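Local structure of capsule biosynthesis protein CapD proenzyme (Bacillus anthracis, 3G9K) at residues S43-A48 and M71-K76; V51-G56 and A106-I111; T80-R85 and D113-L118. The protein cleaves the poly-gamma-D-glutamate capsule and joins it through an amide bond to meso-diaminopimelic acid of the peptidoglycan, also releasing shorter capsule fragments. All coordinates share one frame; numbering follows the deposited sequence.

Contact 1 of 3, residues S43-A48 and M71-K76; sequences SAVDAA and MLIISK
Val45 meets Ile73 and Ala48 meets selenomethionine Met71 in two small apolar contacts that join the start of helix 44-58 to strand 68-74. In the first, the side chains cross at about a right angle. One methyl of the valine, CG2, reaches both CD1 of Ile73 (3.9 Å) and its CG2 branch, so a single methyl sits against two arms of the isoleucine. In the second, Met71 extends from the strand with CG anti to the backbone N (chi1 -177°) and bends only at chi3 (-59°), which brings its terminal CE within 3.8 Å of Ala48 CB. With so short a partner, the long, flexible chain spans most of the 9.0 Å between Ala48 CA and Met71 CA.

The polar bonding lies at the helix start. Ser43 is the N-cap: its OG accepts a nearly straight bond from Asp46 N (3.1 Å, 169°), occupying an amide of the first turn that has no carbonyl before it in the helix.

Along Met71 to Ile74 the strand pairs antiparallel with a strand of the other CapD chain, so the sheet continues across the interface. A helix laid on such a shared sheet is characteristic of the layered alpha-beta-beta-alpha fold of N-terminal nucleophile hydrolases, to whose clan the gamma-glutamyltransferases belong.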
# COMPACT_ATOMS: atom_id res chain seq x y z
N SER A 43 19.45 -6.87 3.64
CA SER A 43 19.10 -6.33 2.34
C SER A 43 17.73 -5.64 2.38
O SER A 43 17.00 -5.82 3.32
CB SER A 43 19.04 -7.45 1.33
OG SER A 43 17.93 -8.34 1.58
N ALA A 44 17.35 -4.92 1.32
CA ALA A 44 16.01 -4.29 1.28
C ALA A 44 14.92 -5.35 1.35
O ALA A 44 13.92 -5.16 2.05
CB ALA A 44 15.85 -3.42 0.03
N VAL A 45 15.13 -6.48 0.65
CA VAL A 45 14.13 -7.58 0.61
C VAL A 45 13.95 -8.20 1.99
O VAL A 45 12.83 -8.30 2.48
CB VAL A 45 14.43 -8.61 -0.49
CG1 VAL A 45 13.49 -9.84 -0.45
CG2 VAL A 45 14.31 -7.94 -1.82
N ASP A 46 15.04 -8.58 2.62
CA ASP A 46 14.93 -9.09 4.00
C ASP A 46 14.21 -8.15 4.98
O ASP A 46 13.33 -8.57 5.77
CB ASP A 46 16.32 -9.38 4.52
CG ASP A 46 16.93 -10.61 3.87
OD1 ASP A 46 16.25 -11.32 3.10
OD2 ASP A 46 18.10 -10.88 4.17
N ALA A 47 14.58 -6.88 4.97
CA ALA A 47 13.89 -5.87 5.75
C ALA A 47 12.40 -5.76 5.38
O ALA A 47 11.58 -5.52 6.24
CB ALA A 47 14.57 -4.50 5.61
N ALA A 48 12.07 -5.87 4.10
CA ALA A 48 10.68 -5.76 3.64
C ALA A 48 9.81 -6.92 4.19
O ALA A 48 8.64 -6.74 4.53
CB ALA A 48 10.63 -5.75 2.09
N MSE A 71 4.64 -6.31 -4.36
CA MSE A 71 5.94 -5.76 -4.03
C MSE A 71 6.77 -5.52 -5.27
O MSE A 71 7.03 -6.44 -6.08
CB MSE A 71 6.71 -6.69 -3.08
CG MSE A 71 8.08 -6.14 -2.64
SE MSE A 71 9.05 -7.22 -1.37
CE MSE A 71 7.72 -7.22 0.08
N LEU A 72 7.23 -4.28 -5.40
CA LEU A 72 8.10 -3.86 -6.48
C LEU A 72 9.50 -3.87 -5.92
O LEU A 72 9.74 -3.36 -4.80
CB LEU A 72 7.67 -2.47 -6.98
CG LEU A 72 8.25 -1.85 -8.24
CD1 LEU A 72 7.91 -2.72 -9.43
CD2 LEU A 72 7.72 -0.39 -8.40
N ILE A 73 10.43 -4.51 -6.64
CA ILE A 73 11.84 -4.60 -6.22
C ILE A 73 12.69 -4.11 -7.41
O ILE A 73 12.73 -4.76 -8.48
CB ILE A 73 12.28 -6.02 -5.81
CG1 ILE A 73 11.37 -6.64 -4.72
CG2 ILE A 73 13.70 -5.96 -5.26
CD1 ILE A 73 11.56 -8.16 -4.51
N ILE A 74 13.36 -2.98 -7.21
CA ILE A 74 14.23 -2.39 -8.23
C ILE A 74 15.66 -2.27 -7.68
O ILE A 74 15.94 -1.49 -6.78
CB ILE A 74 13.72 -0.99 -8.71
CG1 ILE A 74 12.21 -1.00 -9.04
CG2 ILE A 74 14.57 -0.47 -9.91
CD1 ILE A 74 11.73 -1.79 -10.28
N SER A 75 16.55 -3.12 -8.21
CA SER A 75 17.95 -3.13 -7.81
C SER A 75 18.72 -2.48 -8.94
O SER A 75 18.15 -2.13 -9.97
CB SER A 75 18.46 -4.55 -7.59
OG SER A 75 18.41 -5.29 -8.79
N LYS A 76 20.02 -2.32 -8.73
CA LYS A 76 20.93 -1.85 -9.80
C LYS A 76 20.78 -2.63 -11.10
O LYS A 76 20.90 -2.05 -12.17
CB LYS A 76 22.39 -1.85 -9.32
CG LYS A 76 22.85 -0.49 -8.86
CD LYS A 76 23.81 -0.50 -7.65
CE LYS A 76 23.93 0.93 -7.11
NZ LYS A 76 24.85 1.08 -5.93

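Contact 2 of 3, residues V51-G56 and A106-I111; sequences VSYVLG and AGMEYI
The ring of Tyr53 meets selenomethionine Met108 through its CE1 corner, where Met108 CG arrives obliquely at 3.8 Å, with Met108 CB close by as well. The two side chains run past each other in opposite directions, the tyrosine reaching toward helix 104-115 and the selenomethionine toward helix 44-58. A second aromatic group, Phe104, packs edge-to-face with the tyrosine, so the broad ring has apolar neighbours at the place where the two helices face each other.

Beyond CG the chain of Met108 bends at chi2 (-55°) and again at chi3 (120°), and this folding carries its end beside Ser52. There SE lies 3.7 Å from Ser52 CB, and Met108 CE lies 3.9 Å from Ser52 OG. An unbranched, pliable side chain suits this position, because it runs past the tyrosine ring first and then turns to the serine. The serine is small enough to admit it, and its hydroxyl is bonded to the carbonyl O of Ala48 one turn back in its own helix, so a polar atom can remain buried next to selenium and methyl.

The centre of the contact is about 9 Å from the centre of the chain, well inside the fold. Met108 also leans on Tyr84, which lies just past strand 79-83. Val51 and Leu55 rest on Ala30 of helix 28-39, and Phe4 of the other CapD chain packs on Val51, Ser52 and Leu55.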
# COMPACT_ATOMS: atom_id res chain seq x y z
N VAL A 51 9.37 -6.08 7.92
CA VAL A 51 8.41 -4.98 7.95
C VAL A 51 7.00 -5.47 7.63
O VAL A 51 6.05 -5.06 8.28
CB VAL A 51 8.81 -3.81 7.01
CG1 VAL A 51 7.66 -2.81 6.85
CG2 VAL A 51 10.08 -3.06 7.53
N SER A 52 6.85 -6.29 6.59
CA SER A 52 5.48 -6.74 6.20
C SER A 52 4.82 -7.53 7.31
O SER A 52 3.68 -7.27 7.70
CB SER A 52 5.48 -7.55 4.94
OG SER A 52 5.87 -6.75 3.87
N TYR A 53 5.56 -8.47 7.87
CA TYR A 53 5.04 -9.23 9.01
C TYR A 53 4.76 -8.40 10.32
O TYR A 53 3.79 -8.64 11.03
CB TYR A 53 5.96 -10.43 9.27
CG TYR A 53 5.59 -11.70 8.54
CD1 TYR A 53 6.32 -12.15 7.46
CD2 TYR A 53 4.55 -12.49 8.99
CE1 TYR A 53 6.00 -13.39 6.81
CE2 TYR A 53 4.22 -13.66 8.38
CZ TYR A 53 4.95 -14.12 7.28
OH TYR A 53 4.56 -15.28 6.71
N VAL A 54 5.62 -7.45 10.66
CA VAL A 54 5.42 -6.56 11.81
C VAL A 54 4.12 -5.72 11.67
O VAL A 54 3.32 -5.64 12.60
CB VAL A 54 6.67 -5.65 12.02
CG1 VAL A 54 6.34 -4.46 12.91
CG2 VAL A 54 7.84 -6.51 12.55
N LEU A 55 3.90 -5.18 10.48
CA LEU A 55 2.73 -4.39 10.12
C LEU A 55 1.48 -5.24 10.28
O LEU A 55 0.47 -4.76 10.82
CB LEU A 55 2.86 -3.82 8.70
CG LEU A 55 3.80 -2.61 8.58
CD1 LEU A 55 4.00 -2.34 7.11
CD2 LEU A 55 3.28 -1.39 9.34
N GLY A 56 1.55 -6.52 9.90
CA GLY A 56 0.41 -7.45 10.09
C GLY A 56 0.07 -7.64 11.54
O GLY A 56 -1.08 -7.96 11.93
N ALA A 106 2.41 -16.88 1.32
CA ALA A 106 3.01 -17.39 0.06
C ALA A 106 3.90 -16.35 -0.65
O ALA A 106 5.00 -16.70 -1.15
CB ALA A 106 1.95 -17.89 -0.89
N GLY A 107 3.47 -15.09 -0.68
CA GLY A 107 4.26 -14.00 -1.23
C GLY A 107 5.59 -13.82 -0.56
O GLY A 107 6.62 -13.78 -1.22
N MSE A 108 5.53 -13.70 0.77
CA MSE A 108 6.74 -13.50 1.57
C MSE A 108 7.70 -14.67 1.42
O MSE A 108 8.92 -14.47 1.28
CB MSE A 108 6.39 -13.28 3.05
CG MSE A 108 5.58 -12.00 3.34
SE MSE A 108 6.42 -10.37 2.67
CE MSE A 108 5.08 -9.72 1.46
N GLU A 109 7.17 -15.92 1.41
CA GLU A 109 8.06 -17.07 1.24
C GLU A 109 8.70 -17.10 -0.14
O GLU A 109 9.89 -17.40 -0.25
CB GLU A 109 7.35 -18.39 1.48
CG GLU A 109 8.29 -19.60 1.32
CD GLU A 109 7.69 -20.84 1.91
OE1 GLU A 109 7.62 -20.93 3.15
OE2 GLU A 109 7.25 -21.68 1.12
N TYR A 110 7.92 -16.83 -1.19
CA TYR A 110 8.42 -16.73 -2.56
C TYR A 110 9.49 -15.64 -2.73
O TYR A 110 10.53 -15.84 -3.37
CB TYR A 110 7.29 -16.45 -3.54
CG TYR A 110 7.76 -16.46 -4.99
CD1 TYR A 110 8.44 -15.36 -5.52
CD2 TYR A 110 7.56 -17.58 -5.80
CE1 TYR A 110 8.91 -15.39 -6.81
CE2 TYR A 110 8.03 -17.60 -7.12
CZ TYR A 110 8.70 -16.51 -7.60
OH TYR A 110 9.17 -16.53 -8.89
N ILE A 111 9.20 -14.48 -2.17
CA ILE A 111 10.13 -13.36 -2.15
C ILE A 111 11.40 -13.74 -1.43
O ILE A 111 12.48 -13.51 -1.91
CB ILE A 111 9.48 -12.12 -1.46
CG1 ILE A 111 8.39 -11.58 -2.41
CG2 ILE A 111 10.56 -11.03 -1.08
CD1 ILE A 111 7.34 -10.55 -1.80

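Contact 3 of 3, residues T80-R85 and D113-L118; sequences TFIDYR and DNYGSL
The hydroxyl oxygen of Tyr115 comes unusually close to a methyl group: OH stands 3.2 Å from Thr80 CG2, a short approach for carbon and oxygen. The ring and the threonine advance on each other from opposite directions. With CG2 anti to its backbone N, Thr80 presents the methyl to the phenol end, and its other branch, OG1, lies 3.7 Å from Tyr115 CE1. Both branches of the threonine thus pack on one ring, in van der Waals contact and without a bond between them.

Two residues along the strand, Ile82 points to the same side and supplies CD1, which meets Tyr115 CE2 at 3.9 Å and is 4.0 Å from Tyr115 OH. Both methyls reach the ring obliquely, Thr80 CG2 at its hydroxyl end by OH and CZ, Ile82 CD1 at CE2. Beta-branched residues suit a strand, and the long tyrosine spans much of the 9.7 Å between Thr80 CA and Tyr115 CA.

This is helix-on-sheet packing within the large-chain part of a gamma-glutamyltransferase fold: the end of helix 104-115 lies over strand 79-83, an inner strand of the antiparallel sheet. Val220 of the adjoining strand 219-228 touches Thr80, Ile82 and Tyr115, extending the apolar bed across the sheet.

Where strand 79-83 ends, Asp83 makes an Asx turn, OD1 accepting from Arg85 N at 3.0 Å and 165°. The same carboxylate forms salt bridges with Arg221 and with Arg55 of the other CapD chain, which would be expected to stabilise its negative charge. Past Tyr115, the backbone amides of Ser117 and Leu118 bind the two carboxylate oxygens of Asp46, fastening the loop to the first turn of helix 44-58.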
# COMPACT_ATOMS: atom_id res chain seq x y z
N THR A 80 11.60 -6.27 -10.66
CA THR A 80 10.66 -7.38 -10.44
C THR A 80 9.42 -6.86 -9.73
O THR A 80 9.51 -5.98 -8.87
CB THR A 80 11.25 -8.46 -9.50
OG1 THR A 80 12.60 -8.79 -9.87
CG2 THR A 80 10.39 -9.72 -9.56
N PHE A 81 8.28 -7.43 -10.08
CA PHE A 81 7.05 -7.20 -9.35
C PHE A 81 6.49 -8.55 -8.87
O PHE A 81 6.26 -9.44 -9.67
CB PHE A 81 5.98 -6.49 -10.20
CG PHE A 81 4.77 -6.14 -9.40
CD1 PHE A 81 4.76 -5.01 -8.61
CD2 PHE A 81 3.68 -6.98 -9.36
CE1 PHE A 81 3.66 -4.70 -7.81
CE2 PHE A 81 2.59 -6.67 -8.55
CZ PHE A 81 2.59 -5.52 -7.80
N ILE A 82 6.32 -8.72 -7.56
CA ILE A 82 5.68 -9.94 -7.08
C ILE A 82 4.21 -9.67 -6.66
O ILE A 82 3.93 -8.84 -5.79
CB ILE A 82 6.44 -10.58 -5.93
CG1 ILE A 82 7.94 -10.60 -6.22
CG2 ILE A 82 5.87 -11.97 -5.65
CD1 ILE A 82 8.26 -11.17 -7.57
N ASP A 83 3.29 -10.37 -7.32
CA ASP A 83 1.87 -10.27 -7.10
C ASP A 83 1.42 -11.39 -6.14
O ASP A 83 1.33 -12.56 -6.53
CB ASP A 83 1.14 -10.39 -8.45
CG ASP A 83 -0.39 -10.26 -8.31
OD1 ASP A 83 -0.93 -10.41 -7.19
OD2 ASP A 83 -1.06 -9.94 -9.31
N TYR A 84 1.11 -11.03 -4.89
CA TYR A 84 0.56 -11.98 -3.92
C TYR A 84 -0.84 -11.53 -3.43
O TYR A 84 -1.22 -11.69 -2.27
CB TYR A 84 1.56 -12.24 -2.77
CG TYR A 84 2.18 -10.96 -2.19
CD1 TYR A 84 1.68 -10.38 -1.04
CD2 TYR A 84 3.26 -10.36 -2.79
CE1 TYR A 84 2.23 -9.23 -0.54
CE2 TYR A 84 3.80 -9.21 -2.31
CZ TYR A 84 3.30 -8.66 -1.16
OH TYR A 84 3.86 -7.48 -0.69
N ARG A 85 -1.62 -11.03 -4.37
CA ARG A 85 -2.96 -10.67 -4.15
C ARG A 85 -3.77 -11.95 -3.98
O ARG A 85 -3.44 -12.98 -4.59
CB ARG A 85 -3.43 -9.86 -5.35
CG ARG A 85 -4.75 -9.22 -5.17
CD ARG A 85 -4.91 -8.03 -6.14
NE ARG A 85 -6.27 -7.51 -6.11
CZ ARG A 85 -6.77 -6.78 -5.11
NH1 ARG A 85 -6.04 -6.49 -4.03
NH2 ARG A 85 -8.01 -6.34 -5.19
N ASP A 113 12.69 -16.78 -0.91
CA ASP A 113 13.43 -17.86 -1.56
C ASP A 113 14.09 -17.42 -2.85
O ASP A 113 15.08 -18.02 -3.30
CB ASP A 113 12.51 -19.02 -1.86
CG ASP A 113 12.06 -19.75 -0.61
OD1 ASP A 113 12.50 -19.42 0.52
OD2 ASP A 113 11.24 -20.65 -0.76
N ASN A 114 13.55 -16.38 -3.47
CA ASN A 114 14.05 -15.98 -4.77
C ASN A 114 14.83 -14.67 -4.76
O ASN A 114 15.66 -14.44 -5.67
CB ASN A 114 12.91 -15.93 -5.78
CG ASN A 114 12.33 -17.31 -6.05
OD1 ASN A 114 12.94 -18.14 -6.74
ND2 ASN A 114 11.15 -17.58 -5.47
N TYR A 115 14.62 -13.82 -3.75
CA TYR A 115 15.27 -12.50 -3.66
C TYR A 115 15.85 -12.16 -2.28
O TYR A 115 16.51 -11.14 -2.10
CB TYR A 115 14.29 -11.39 -4.11
CG TYR A 115 13.61 -11.70 -5.43
CD1 TYR A 115 14.25 -11.41 -6.65
CD2 TYR A 115 12.35 -12.29 -5.47
CE1 TYR A 115 13.62 -11.71 -7.88
CE2 TYR A 115 11.73 -12.58 -6.66
CZ TYR A 115 12.36 -12.30 -7.86
OH TYR A 115 11.70 -12.60 -9.03
N GLY A 116 15.62 -13.01 -1.28
CA GLY A 116 16.15 -12.78 0.03
C GLY A 116 17.50 -13.37 0.36
O GLY A 116 18.14 -14.00 -0.45
N SER A 117 17.92 -13.15 1.58
CA SER A 117 19.29 -13.52 1.96
C SER A 117 19.35 -14.31 3.25
O SER A 117 19.87 -15.43 3.29
CB SER A 117 20.17 -12.28 2.08
OG SER A 117 20.52 -11.84 0.79
N LEU A 118 18.82 -13.73 4.31
CA LEU A 118 18.82 -14.39 5.61
C LEU A 118 17.75 -15.50 5.61
O LEU A 118 16.82 -15.47 4.80
CB LEU A 118 18.57 -13.36 6.70
CG LEU A 118 19.68 -12.31 6.93
CD1 LEU A 118 19.22 -11.09 7.76
CD2 LEU A 118 20.85 -12.99 7.63

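Overall arrangement
Going from the N terminus, the first element these contacts use is helix 44-58. Contact 1 closes the loop from its opening turn to strand 68-74; contact 2 starts farther along the same helix and closes a longer loop at helix 104-115, so the two cross. Contact 3 leaves from strand 79-83, after contact 1 has closed, and ends at the tail of helix 104-115; it follows contact 1 in series and crosses contact 2. Strands 68-74 and 79-83 are hydrogen-bonded neighbours, which joins contacts 1 and 3 through the sheet. Ile111 of helix 104-115 links all three, touching Val45, Met71 and Ile82. Two helices are thereby tied to one sheet face and to each other.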